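Local coordinates for protein halogenase PltM (Pseudomonas fluorescens, PDB 6BZN) that halogenates phenolic compounds, accepting chloride, bromide and iodide, as a flavin-dependent enzyme that binds FAD, at residues G109-W114 with I242-S247; V26-S31 with F188-A193; L211-C216 with L399-Y404. All coordinates share one frame; numbering follows the deposited sequence.

Contact 1: residues G109-W114 with I242-S247; sequences GFSFAW and IELFKS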
ATOM      1  N   GLY A 109      -2.871  10.246 -10.743  1.00 17.29           N
ATOM      2  CA  GLY A 109      -3.910   9.237 -10.625  1.00 17.92           C
ATOM      3  C   GLY A 109      -3.389   7.845 -10.926  1.00 17.60           C
ATOM      4  O   GLY A 109      -2.202   7.659 -11.197  1.00 16.91           O
ATOM      5  N   PHE A 110      -4.289   6.876 -10.833  1.00 17.34           N
ATOM      6  CA  PHE A 110      -4.043   5.500 -11.279  1.00 17.48           C
ATOM      7  C   PHE A 110      -4.607   5.378 -12.690  1.00 17.18           C
ATOM      8  O   PHE A 110      -5.719   5.830 -12.945  1.00 18.23           O
ATOM      9  CB  PHE A 110      -4.754   4.478 -10.376  1.00 18.19           C
ATOM     10  CG  PHE A 110      -4.069   4.179  -9.038  1.00 18.98           C
ATOM     11  CD1 PHE A 110      -2.788   4.635  -8.713  1.00 19.72           C
ATOM     12  CD2 PHE A 110      -4.709   3.354  -8.118  1.00 19.54           C
ATOM     13  CE1 PHE A 110      -2.193   4.299  -7.492  1.00 20.23           C
ATOM     14  CE2 PHE A 110      -4.123   3.035  -6.888  1.00 19.23           C
ATOM     15  CZ  PHE A 110      -2.860   3.500  -6.580  1.00 19.02           C
ATOM     16  N   SER A 111      -3.852   4.782 -13.606  1.00 15.16           N
ATOM     17  CA  SER A 111      -4.346   4.503 -14.943  1.00 14.57           C
ATOM     18  C   SER A 111      -4.223   3.010 -15.223  1.00 13.94           C
ATOM     19  O   SER A 111      -3.322   2.329 -14.705  1.00 12.45           O
ATOM     20  CB  SER A 111      -3.590   5.310 -15.995  1.00 14.94           C
ATOM     21  OG  SER A 111      -2.217   4.985 -15.997  1.00 16.01           O
ATOM     22  N   PHE A 112      -5.150   2.512 -16.037  1.00 13.14           N
ATOM     23  CA  PHE A 112      -5.242   1.094 -16.350  1.00 13.23           C
ATOM     24  C   PHE A 112      -5.414   0.939 -17.846  1.00 13.95           C
ATOM     25  O   PHE A 112      -6.328   1.535 -18.400  1.00 14.03           O
ATOM     26  CB  PHE A 112      -6.427   0.454 -15.615  1.00 13.56           C
ATOM     27  CG  PHE A 112      -6.356   0.601 -14.118  1.00 13.68           C
ATOM     28  CD1 PHE A 112      -6.836   1.744 -13.495  1.00 13.84           C
ATOM     29  CD2 PHE A 112      -5.764  -0.380 -13.337  1.00 14.04           C
ATOM     30  CE1 PHE A 112      -6.749   1.891 -12.121  1.00 14.28           C
ATOM     31  CE2 PHE A 112      -5.667  -0.235 -11.962  1.00 13.82           C
ATOM     32  CZ  PHE A 112      -6.168   0.892 -11.348  1.00 13.82           C
ATOM     33  N   ALA A 113      -4.536   0.171 -18.494  1.00 13.91           N
ATOM     34  CA  ALA A 113      -4.641  -0.133 -19.917  1.00 13.71           C
ATOM     35  C   ALA A 113      -4.707  -1.639 -20.073  1.00 13.69           C
ATOM     36  O   ALA A 113      -3.864  -2.361 -19.524  1.00 12.95           O
ATOM     37  CB  ALA A 113      -3.443   0.419 -20.663  1.00 13.64           C
ATOM     38  N   TRP A 114      -5.724  -2.117 -20.793  1.00 13.68           N
ATOM     39  CA  TRP A 114      -6.019  -3.547 -20.894  1.00 13.62           C
ATOM     40  C   TRP A 114      -5.479  -4.110 -22.207  1.00 13.55           C
ATOM     41  O   TRP A 114      -5.440  -3.411 -23.240  1.00 14.15           O
ATOM     42  CB  TRP A 114      -7.532  -3.779 -20.771  1.00 14.13           C
ATOM     43  CG  TRP A 114      -7.979  -5.214 -20.846  1.00 14.37           C
ATOM     44  CD1 TRP A 114      -8.089  -6.107 -19.812  1.00 14.61           C
ATOM     45  CD2 TRP A 114      -8.373  -5.916 -22.019  1.00 14.84           C
ATOM     46  NE1 TRP A 114      -8.526  -7.319 -20.274  1.00 14.68           N
ATOM     47  CE2 TRP A 114      -8.721  -7.229 -21.625  1.00 15.04           C
ATOM     48  CE3 TRP A 114      -8.485  -5.560 -23.368  1.00 15.51           C
ATOM     49  CZ2 TRP A 114      -9.170  -8.189 -22.534  1.00 15.08           C
ATOM     50  CZ3 TRP A 114      -8.932  -6.518 -24.280  1.00 15.76           C
ATOM     51  CH2 TRP A 114      -9.263  -7.818 -23.857  1.00 15.73           C
ATOM     52  N   ILE A 242      -5.137  13.269 -17.911  1.00 17.92           N
ATOM     53  CA  ILE A 242      -3.780  13.293 -17.354  1.00 17.04           C
ATOM     54  C   ILE A 242      -2.859  12.466 -18.229  1.00 16.38           C
ATOM     55  O   ILE A 242      -3.294  11.483 -18.834  1.00 16.00           O
ATOM     56  CB  ILE A 242      -3.739  12.753 -15.901  1.00 17.12           C
ATOM     57  CG1 ILE A 242      -4.289  11.317 -15.815  1.00 17.59           C
ATOM     58  CG2 ILE A 242      -4.516  13.684 -14.989  1.00 17.69           C
ATOM     59  CD1 ILE A 242      -4.098  10.652 -14.464  1.00 18.40           C
ATOM     60  N   GLU A 243      -1.589  12.868 -18.305  1.00 16.44           N
ATOM     61  CA  GLU A 243      -0.575  12.045 -18.950  1.00 17.06           C
ATOM     62  C   GLU A 243      -0.443  10.752 -18.156  1.00 16.55           C
ATOM     63  O   GLU A 243      -0.280  10.796 -16.925  1.00 15.83           O
ATOM     64  CB  GLU A 243       0.797  12.715 -18.950  1.00 18.24           C
ATOM     65  CG  GLU A 243       0.937  13.979 -19.770  1.00 19.63           C
ATOM     66  CD  GLU A 243       2.242  14.702 -19.479  1.00 21.12           C
ATOM     67  OE1 GLU A 243       3.303  14.046 -19.365  1.00 22.30           O
ATOM     68  OE2 GLU A 243       2.208  15.934 -19.342  1.00 23.09           O
ATOM     69  N   LEU A 244      -0.487   9.617 -18.840  1.00 16.61           N
ATOM     70  CA  LEU A 244      -0.303   8.336 -18.159  1.00 16.95           C
ATOM     71  C   LEU A 244       1.128   8.219 -17.612  1.00 16.07           C
ATOM     72  O   LEU A 244       1.347   7.544 -16.608  1.00 15.40           O
ATOM     73  CB  LEU A 244      -0.643   7.148 -19.041  1.00 18.11           C
ATOM     74  CG  LEU A 244      -1.984   7.019 -19.779  1.00 19.78           C
ATOM     75  CD1 LEU A 244      -2.441   5.565 -19.789  1.00 19.42           C
ATOM     76  CD2 LEU A 244      -3.082   7.908 -19.251  1.00 20.61           C
ATOM     77  N   PHE A 245       2.070   8.913 -18.259  1.00 15.71           N
ATOM     78  CA  PHE A 245       3.436   9.087 -17.758  1.00 16.02           C
ATOM     79  C   PHE A 245       3.469   9.654 -16.334  1.00 16.00           C
ATOM     80  O   PHE A 245       4.304   9.253 -15.523  1.00 14.90           O
ATOM     81  CB  PHE A 245       4.213  10.015 -18.711  1.00 16.14           C
ATOM     82  CG  PHE A 245       5.675  10.185 -18.383  1.00 15.83           C
ATOM     83  CD1 PHE A 245       6.499   9.080 -18.153  1.00 15.67           C
ATOM     84  CD2 PHE A 245       6.252  11.461 -18.362  1.00 16.02           C
ATOM     85  CE1 PHE A 245       7.854   9.244 -17.868  1.00 15.48           C
ATOM     86  CE2 PHE A 245       7.616  11.628 -18.085  1.00 15.98           C
ATOM     87  CZ  PHE A 245       8.412  10.511 -17.853  1.00 15.73           C
ATOM     88  N   LYS A 246       2.552  10.580 -16.054  1.00 15.49           N
ATOM     89  CA  LYS A 246       2.374  11.187 -14.743  1.00 16.27           C
ATOM     90  C   LYS A 246       1.268  10.481 -13.953  1.00 14.98           C
ATOM     91  O   LYS A 246       0.425  11.120 -13.328  1.00 14.28           O
ATOM     92  CB  LYS A 246       2.059  12.689 -14.890  1.00 17.64           C
ATOM     93  CG  LYS A 246       3.142  13.503 -15.588  1.00 20.18           C
ATOM     94  CD  LYS A 246       2.815  14.989 -15.515  1.00 23.34           C
ATOM     95  CE  LYS A 246       3.802  15.861 -16.294  1.00 26.17           C
ATOM     96  NZ  LYS A 246       5.129  15.963 -15.629  1.00 28.48           N
ATOM     97  N   SER A 247       1.303   9.154 -13.962  1.00 14.55           N
ATOM     98  CA  SER A 247       0.352   8.326 -13.248  1.00 14.14           C
ATOM     99  C   SER A 247       1.019   7.014 -12.861  1.00 13.50           C
ATOM    100  O   SER A 247       2.062   6.646 -13.407  1.00 12.97           O
ATOM    101  CB  SER A 247      -0.859   8.030 -14.137  1.00 14.77           C
ATOM    102  OG  SER A 247      -0.595   6.979 -15.055  1.00 15.33           O
TER
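Ser111 and Ser247 join hydroxyl to hydroxyl where strand 109-114 of the mixed sheet is met by loop 242-247, which runs into its parallel neighbour, strand 248-253. Followed outward, the Ser111 side chain begins at CB, which lies 3.6 Å from Ser247 OG and also faces Leu244 CD1. The torsion chi1 of 61° then sets OG between the backbone N and the carbonyl carbon, directed at the loop. At the tip, Ser111 OG donates to Ser247 OG over 2.7 Å, with Leu244 CD1 also beside it. Ser247 OG passes the chain of bonds on to Leu244 O at 2.5 Å, which ties the loop to itself and leaves this hydroxyl gripped from two directions. The backbone N of Leu244 bonds to Glu229 OE1. At Gly109, Ser247 CB lies 3.3 Å from the carbonyl O, while the ladder of backbone bonds continues through Thr248 and His250. Gly109 comes up against Ile242: a CB at this glycine would lie only 3.2 Å from Ile242 CD1. That same methyl sits 3.9 Å from Gly109 N, a buried amide for which the model has no hydrogen-bond partner.

Contact 2: residues V26-S31 with F188-A193; sequences VIIIGS and FIIDAA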
ATOM      1  N   VAL A  26      10.164   0.752  24.392  1.00 14.72           N
ATOM      2  CA  VAL A  26       9.771  -0.007  23.210  1.00 14.14           C
ATOM      3  C   VAL A  26      10.981  -0.359  22.336  1.00 13.39           C
ATOM      4  O   VAL A  26      11.846   0.484  22.084  1.00 13.28           O
ATOM      5  CB  VAL A  26       8.742   0.773  22.357  1.00 14.33           C
ATOM      6  CG1 VAL A  26       8.234  -0.074  21.196  1.00 14.67           C
ATOM      7  CG2 VAL A  26       7.574   1.236  23.210  1.00 14.94           C
ATOM      8  N   ILE A  27      11.026  -1.608  21.885  1.00 13.09           N
ATOM      9  CA  ILE A  27      11.927  -2.043  20.826  1.00 12.74           C
ATOM     10  C   ILE A  27      11.107  -2.174  19.546  1.00 12.51           C
ATOM     11  O   ILE A  27       9.982  -2.710  19.553  1.00 12.33           O
ATOM     12  CB  ILE A  27      12.643  -3.357  21.190  1.00 13.19           C
ATOM     13  CG1 ILE A  27      13.681  -3.077  22.278  1.00 13.49           C
ATOM     14  CG2 ILE A  27      13.347  -3.964  19.984  1.00 13.45           C
ATOM     15  CD1 ILE A  27      14.138  -4.301  23.042  1.00 14.13           C
ATOM     16  N   ILE A  28      11.662  -1.662  18.452  1.00 11.73           N
ATOM     17  CA  ILE A  28      11.036  -1.725  17.137  1.00 11.52           C
ATOM     18  C   ILE A  28      11.975  -2.493  16.214  1.00 12.04           C
ATOM     19  O   ILE A  28      13.129  -2.111  16.071  1.00 11.87           O
ATOM     20  CB  ILE A  28      10.784  -0.324  16.559  1.00 11.72           C
ATOM     21  CG1 ILE A  28       9.812   0.447  17.457  1.00 12.03           C
ATOM     22  CG2 ILE A  28      10.173  -0.410  15.159  1.00 11.59           C
ATOM     23  CD1 ILE A  28       9.672   1.906  17.106  1.00 12.65           C
ATOM     24  N   ILE A  29      11.487  -3.576  15.616  1.00 12.79           N
ATOM     25  CA  ILE A  29      12.248  -4.328  14.625  1.00 13.67           C
ATOM     26  C   ILE A  29      11.913  -3.759  13.244  1.00 13.99           C
ATOM     27  O   ILE A  29      10.752  -3.768  12.841  1.00 14.16           O
ATOM     28  CB  ILE A  29      11.934  -5.834  14.650  1.00 15.30           C
ATOM     29  CG1 ILE A  29      12.122  -6.423  16.058  1.00 16.32           C
ATOM     30  CG2 ILE A  29      12.859  -6.586  13.697  1.00 15.40           C
ATOM     31  CD1 ILE A  29      11.343  -7.704  16.237  1.00 17.76           C
ATOM     32  N   GLY A  30      12.934  -3.284  12.527  1.00 13.87           N
ATOM     33  CA  GLY A  30      12.790  -2.714  11.184  1.00 14.29           C
ATOM     34  C   GLY A  30      12.947  -1.199  11.184  1.00 14.53           C
ATOM     35  O   GLY A  30      12.281  -0.494  11.945  1.00 14.59           O
ATOM     36  N   SER A  31      13.829  -0.685  10.333  1.00 14.64           N
ATOM     37  CA  SER A  31      14.119   0.735  10.298  1.00 14.63           C
ATOM     38  C   SER A  31      13.657   1.352   8.977  1.00 15.18           C
ATOM     39  O   SER A  31      14.137   2.432   8.617  1.00 15.81           O
ATOM     40  CB  SER A  31      15.621   0.970  10.486  1.00 15.45           C
ATOM     41  OG  SER A  31      16.361   0.446   9.383  1.00 16.61           O
ATOM     42  N   PHE A 188       7.840  -3.560  25.631  1.00 14.50           N
ATOM     43  CA  PHE A 188       6.988  -3.887  24.477  1.00 14.44           C
ATOM     44  C   PHE A 188       7.838  -3.955  23.210  1.00 13.86           C
ATOM     45  O   PHE A 188       8.825  -3.214  23.080  1.00 14.28           O
ATOM     46  CB  PHE A 188       5.948  -2.789  24.316  1.00 14.30           C
ATOM     47  CG  PHE A 188       4.746  -3.159  23.481  1.00 14.21           C
ATOM     48  CD1 PHE A 188       3.789  -4.034  23.967  1.00 14.57           C
ATOM     49  CD2 PHE A 188       4.531  -2.562  22.243  1.00 14.33           C
ATOM     50  CE1 PHE A 188       2.653  -4.344  23.228  1.00 14.37           C
ATOM     51  CE2 PHE A 188       3.393  -2.848  21.501  1.00 14.14           C
ATOM     52  CZ  PHE A 188       2.453  -3.744  21.988  1.00 14.38           C
ATOM     53  N   ILE A 189       7.456  -4.834  22.293  1.00 13.39           N
ATOM     54  CA  ILE A 189       8.178  -4.974  21.017  1.00 13.10           C
ATOM     55  C   ILE A 189       7.204  -4.822  19.843  1.00 12.88           C
ATOM     56  O   ILE A 189       6.132  -5.417  19.834  1.00 12.42           O
ATOM     57  CB  ILE A 189       9.026  -6.273  20.954  1.00 13.43           C
ATOM     58  CG1 ILE A 189       9.885  -6.300  19.687  1.00 13.97           C
ATOM     59  CG2 ILE A 189       8.195  -7.552  21.042  1.00 13.58           C
ATOM     60  CD1 ILE A 189      11.108  -7.201  19.817  1.00 13.92           C
ATOM     61  N   ILE A 190       7.575  -3.982  18.885  1.00 12.23           N
ATOM     62  CA  ILE A 190       6.788  -3.765  17.669  1.00 12.75           C
ATOM     63  C   ILE A 190       7.562  -4.338  16.493  1.00 12.67           C
ATOM     64  O   ILE A 190       8.706  -3.958  16.262  1.00 12.46           O
ATOM     65  CB  ILE A 190       6.503  -2.274  17.443  1.00 12.63           C
ATOM     66  CG1 ILE A 190       5.659  -1.754  18.600  1.00 12.81           C
ATOM     67  CG2 ILE A 190       5.770  -2.037  16.118  1.00 12.82           C
ATOM     68  CD1 ILE A 190       5.543  -0.249  18.652  1.00 12.69           C
ATOM     69  N   ASP A 191       6.941  -5.257  15.763  1.00 12.78           N
ATOM     70  CA  ASP A 191       7.543  -5.805  14.565  1.00 13.65           C
ATOM     71  C   ASP A 191       7.135  -4.963  13.360  1.00 14.00           C
ATOM     72  O   ASP A 191       6.007  -5.086  12.847  1.00 13.68           O
ATOM     73  CB  ASP A 191       7.143  -7.259  14.335  1.00 14.64           C
ATOM     74  CG  ASP A 191       8.027  -7.955  13.308  1.00 15.68           C
ATOM     75  OD1 ASP A 191       8.602  -7.283  12.414  1.00 15.16           O
ATOM     76  OD2 ASP A 191       8.166  -9.197  13.416  1.00 18.52           O
ATOM     77  N   ALA A 192       8.075  -4.150  12.895  1.00 14.51           N
ATOM     78  CA  ALA A 192       7.884  -3.271  11.748  1.00 15.63           C
ATOM     79  C   ALA A 192       8.638  -3.802  10.533  1.00 17.12           C
ATOM     80  O   ALA A 192       8.896  -3.061   9.587  1.00 18.04           O
ATOM     81  CB  ALA A 192       8.359  -1.862  12.101  1.00 15.49           C
ATOM     82  N   ALA A 193       8.986  -5.083  10.547  1.00 18.48           N
ATOM     83  CA  ALA A 193       9.654  -5.715   9.411  1.00 21.61           C
ATOM     84  C   ALA A 193       8.597  -6.184   8.384  1.00 24.60           C
ATOM     85  O   ALA A 193       7.422  -5.924   8.530  1.00 24.08           O
ATOM     86  CB  ALA A 193      10.502  -6.874   9.898  1.00 21.61           C
TER
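Of the Phe188 side chain it is CB that comes nearest Val26, while its flat ring leads away from strand 24-29 to the rings of Trp377 and Phe382, whose planes are inclined to it. The second flat group, the Asp191 carboxylate, is held through both oxygens: OD1 takes Ala193 N at 2.9 Å, nearly in line with its C-O bond, and closes an Asx turn, while OD2 bonds to Ser197 OG. With CG turned opposite its backbone N (chi1 -165°), the carboxylate also nears Ile29.

Three backbone bonds form the straight part of the parallel ladder. Ile27 N donates to Phe188 O, Ile190 N to Ile27 O at 2.8 Å, and Ile29 N to Ile190 O. The last rung is bent: Ala192 N reaches Ile29 O at 2.7 Å with 135° at the hydrogen, though Ala192 N stays in the carbonyl plane, where strand 188-191 gives way to the turn. These are neighbouring strands of the five-stranded parallel sheet of a Rossmann-type FAD-binding fold, and Gly30 fits the first glycine of a GxGxxG pattern. Any CB there would fall 2.7 Å from Ala192 O, a clash. Ser31, next in line, bonds through OG to Asp53, an FAD-binding residue.

Apolar side chains dress both faces. On one, Ile28 CG2 lies 3.8 Å from Ala192 CB, and Val26 CG1 lies 3.7 Å from Ile190 CD1, where Val368 and Leu364 of helix 352-374 pack. On the other, the CD1 methyl of Ile189 touches both Ile27 CG2 and Ile29 CD1, the latter 3.6 Å away, and Leu199 and Pro198 of helix 198-203 pack on this side.

Contact 3: residues L211-C216 with L399-Y404; sequences LATDTC and LVSCSY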
ATOM      1  N   LEU A 211      -6.826 -17.563   1.842  1.00 20.34           N
ATOM      2  CA  LEU A 211      -6.580 -16.410   0.964  1.00 19.20           C
ATOM      3  C   LEU A 211      -7.083 -16.689  -0.439  1.00 17.47           C
ATOM      4  O   LEU A 211      -6.776 -17.741  -1.018  1.00 16.15           O
ATOM      5  CB  LEU A 211      -5.090 -16.040   0.907  1.00 18.94           C
ATOM      6  CG  LEU A 211      -4.562 -15.415   2.190  1.00 20.39           C
ATOM      7  CD1 LEU A 211      -3.060 -15.237   2.108  1.00 20.96           C
ATOM      8  CD2 LEU A 211      -5.245 -14.081   2.492  1.00 21.15           C
ATOM      9  N   ALA A 212      -7.854 -15.744  -0.975  1.00 15.56           N
ATOM     10  CA  ALA A 212      -8.325 -15.797  -2.361  1.00 16.06           C
ATOM     11  C   ALA A 212      -7.261 -15.411  -3.387  1.00 15.63           C
ATOM     12  O   ALA A 212      -7.355 -15.827  -4.533  1.00 15.99           O
ATOM     13  CB  ALA A 212      -9.561 -14.920  -2.547  1.00 16.20           C
ATOM     14  N   THR A 213      -6.274 -14.601  -2.986  1.00 14.85           N
ATOM     15  CA  THR A 213      -5.239 -14.136  -3.884  1.00 14.44           C
ATOM     16  C   THR A 213      -3.996 -15.025  -3.750  1.00 14.53           C
ATOM     17  O   THR A 213      -3.497 -15.230  -2.641  1.00 14.59           O
ATOM     18  CB  THR A 213      -4.871 -12.673  -3.580  1.00 14.80           C
ATOM     19  OG1 THR A 213      -6.066 -11.884  -3.504  1.00 15.17           O
ATOM     20  CG2 THR A 213      -3.990 -12.103  -4.653  1.00 15.14           C
ATOM     21  N   ASP A 214      -3.512 -15.520  -4.887  1.00 14.20           N
ATOM     22  CA  ASP A 214      -2.311 -16.349  -4.985  1.00 14.87           C
ATOM     23  C   ASP A 214      -1.506 -15.809  -6.160  1.00 13.86           C
ATOM     24  O   ASP A 214      -1.763 -16.162  -7.317  1.00 13.06           O
ATOM     25  CB  ASP A 214      -2.735 -17.806  -5.186  1.00 16.05           C
ATOM     26  CG  ASP A 214      -1.566 -18.793  -5.210  1.00 17.99           C
ATOM     27  OD1 ASP A 214      -0.377 -18.413  -5.140  1.00 16.90           O
ATOM     28  OD2 ASP A 214      -1.877 -20.004  -5.301  1.00 21.24           O
ATOM     29  N   THR A 215      -0.551 -14.926  -5.859  1.00 12.57           N
ATOM     30  CA  THR A 215       0.186 -14.214  -6.869  1.00 11.90           C
ATOM     31  C   THR A 215       1.663 -14.176  -6.579  1.00 12.31           C
ATOM     32  O   THR A 215       2.082 -14.306  -5.426  1.00 11.95           O
ATOM     33  CB  THR A 215      -0.288 -12.745  -7.040  1.00 11.78           C
ATOM     34  OG1 THR A 215      -0.183 -12.036  -5.804  1.00 11.38           O
ATOM     35  CG2 THR A 215      -1.726 -12.678  -7.557  1.00 12.04           C
ATOM     36  N   CYS A 216       2.427 -13.992  -7.653  1.00 12.29           N
ATOM     37  CA  CYS A 216       3.874 -13.825  -7.608  1.00 13.20           C
ATOM     38  C   CYS A 216       4.200 -12.438  -8.152  1.00 13.17           C
ATOM     39  O   CYS A 216       3.331 -11.769  -8.735  1.00 12.87           O
ATOM     40  CB  CYS A 216       4.588 -14.908  -8.429  1.00 13.38           C
ATOM     41  SG  CYS A 216       4.198 -14.913 -10.190  1.00 14.32           S
ATOM     42  N   LEU A 399     -10.757  -7.328  -2.488  1.00 12.56           N
ATOM     43  CA  LEU A 399     -10.548  -6.316  -3.522  1.00 12.36           C
ATOM     44  C   LEU A 399      -9.647  -6.820  -4.645  1.00 11.87           C
ATOM     45  O   LEU A 399      -9.994  -6.701  -5.829  1.00 11.66           O
ATOM     46  CB  LEU A 399      -9.970  -5.038  -2.922  1.00 12.59           C
ATOM     47  CG  LEU A 399      -9.485  -3.959  -3.896  1.00 13.40           C
ATOM     48  CD1 LEU A 399     -10.654  -3.368  -4.676  1.00 13.63           C
ATOM     49  CD2 LEU A 399      -8.709  -2.881  -3.170  1.00 13.62           C
ATOM     50  N   VAL A 400      -8.519  -7.409  -4.271  1.00 11.22           N
ATOM     51  CA  VAL A 400      -7.496  -7.764  -5.229  1.00 11.31           C
ATOM     52  C   VAL A 400      -7.891  -9.028  -5.989  1.00 11.42           C
ATOM     53  O   VAL A 400      -7.776  -9.056  -7.205  1.00 11.34           O
ATOM     54  CB  VAL A 400      -6.102  -7.905  -4.569  1.00 11.07           C
ATOM     55  CG1 VAL A 400      -5.112  -8.566  -5.516  1.00 11.08           C
ATOM     56  CG2 VAL A 400      -5.590  -6.537  -4.148  1.00 10.85           C
ATOM     57  N   SER A 401      -8.355 -10.058  -5.292  1.00 12.07           N
ATOM     58  CA  SER A 401      -8.769 -11.287  -5.967  1.00 12.58           C
ATOM     59  C   SER A 401      -9.871 -11.003  -6.992  1.00 13.03           C
ATOM     60  O   SER A 401      -9.805 -11.467  -8.132  1.00 13.13           O
ATOM     61  CB  SER A 401      -9.210 -12.368  -4.974  1.00 13.01           C
ATOM     62  OG  SER A 401     -10.330 -11.962  -4.200  1.00 14.05           O
ATOM     63  N   CYS A 402     -10.869 -10.215  -6.607  1.00 13.25           N
ATOM     64  CA  CYS A 402     -11.941  -9.855  -7.552  1.00 12.97           C
ATOM     65  C   CYS A 402     -11.412  -9.010  -8.726  1.00 12.51           C
ATOM     66  O   CYS A 402     -11.890  -9.154  -9.850  1.00 12.31           O
ATOM     67  CB  CYS A 402     -13.090  -9.159  -6.826  1.00 13.88           C
ATOM     68  SG  CYS A 402     -13.944 -10.267  -5.669  1.00 15.00           S
ATOM     69  N   SER A 403     -10.417  -8.155  -8.476  1.00 11.67           N
ATOM     70  CA  SER A 403      -9.796  -7.377  -9.533  1.00 11.86           C
ATOM     71  C   SER A 403      -9.075  -8.255 -10.556  1.00 11.92           C
ATOM     72  O   SER A 403      -9.209  -8.044 -11.754  1.00 11.61           O
ATOM     73  CB  SER A 403      -8.812  -6.361  -8.954  1.00 11.59           C
ATOM     74  OG  SER A 403      -9.482  -5.412  -8.155  1.00 11.45           O
ATOM     75  N   TYR A 404      -8.300  -9.226 -10.078  1.00 12.38           N
ATOM     76  CA  TYR A 404      -7.602 -10.136 -10.985  1.00 13.09           C
ATOM     77  C   TYR A 404      -8.598 -10.898 -11.900  1.00 13.82           C
ATOM     78  O   TYR A 404      -8.278 -11.192 -13.037  1.00 13.84           O
ATOM     79  CB  TYR A 404      -6.723 -11.123 -10.220  1.00 13.13           C
ATOM     80  CG  TYR A 404      -5.293 -10.673  -9.952  1.00 12.81           C
ATOM     81  CD1 TYR A 404      -4.980  -9.861  -8.871  1.00 12.65           C
ATOM     82  CD2 TYR A 404      -4.240 -11.096 -10.768  1.00 12.52           C
ATOM     83  CE1 TYR A 404      -3.665  -9.489  -8.609  1.00 12.24           C
ATOM     84  CE2 TYR A 404      -2.930 -10.721 -10.507  1.00 12.45           C
ATOM     85  CZ  TYR A 404      -2.641  -9.920  -9.420  1.00 11.98           C
ATOM     86  OH  TYR A 404      -1.321  -9.560  -9.152  1.00 11.56           O
TER
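Helix 383-406 packs here against the chain that leads into strand 215-223 of the mixed sheet, with Ala212, Thr213 and Thr215 on one side and Val400, Ser401 and Tyr404 on the other. Thr215 lays its CG2 methyl over one face of the Tyr404 ring, a CH-pi contact 3.9 Å from the ring centroid and 29° off the normal. The methyl is displaced toward the phenol end, 3.5 Å from Tyr404 CZ. Tyr404 OH and Thr215 OG1 both bond to Asp347 OD2, so one carboxylate oxygen clasps both residues. Replacing the Tyr404 ring by the methyl of an alanine is likely to leave the Thr215 methyl without its aromatic cover and to take the phenol hydroxyl from Asp347 OD2. Earlier in the segment, the Thr213 and Val400 side chains cross at about a right angle, Thr213 CG2 3.8 Å from Val400 CG1. Ala212 CB rests 3.5 Å from Ser401 OG, whose bond goes to Asp397 O one turn back. The Asp397 carboxylate takes Thr213 OG1 and Ala212 N on separate oxygens, pinning the loop to the helix. Small side chains and a single ring thus make up a helix docked on the loop leading into strand 215-223.

In the fold
Contact 2 is the most extensive of the three and lies within the parallel sheet of the FAD-binding fold; contacts 1 and 3 both reach the mixed sheet, from strand 109-114 and from the start of strand 215-223, and their nearest atoms are about 7 Å apart. Contacts 1 and 2 fall on opposite sides of the chain's centre, their centres about 36 Å apart. All three are mainly buried, though contact 3 has an exposed edge at Ala212. The chemistry follows the place: mostly straight backbone bonds with branched aliphatics in contact 2, a relay of hydroxyls in contact 1, and in contact 3 methyl and ring packing, with hydrogen bonds supplied by outside aspartates.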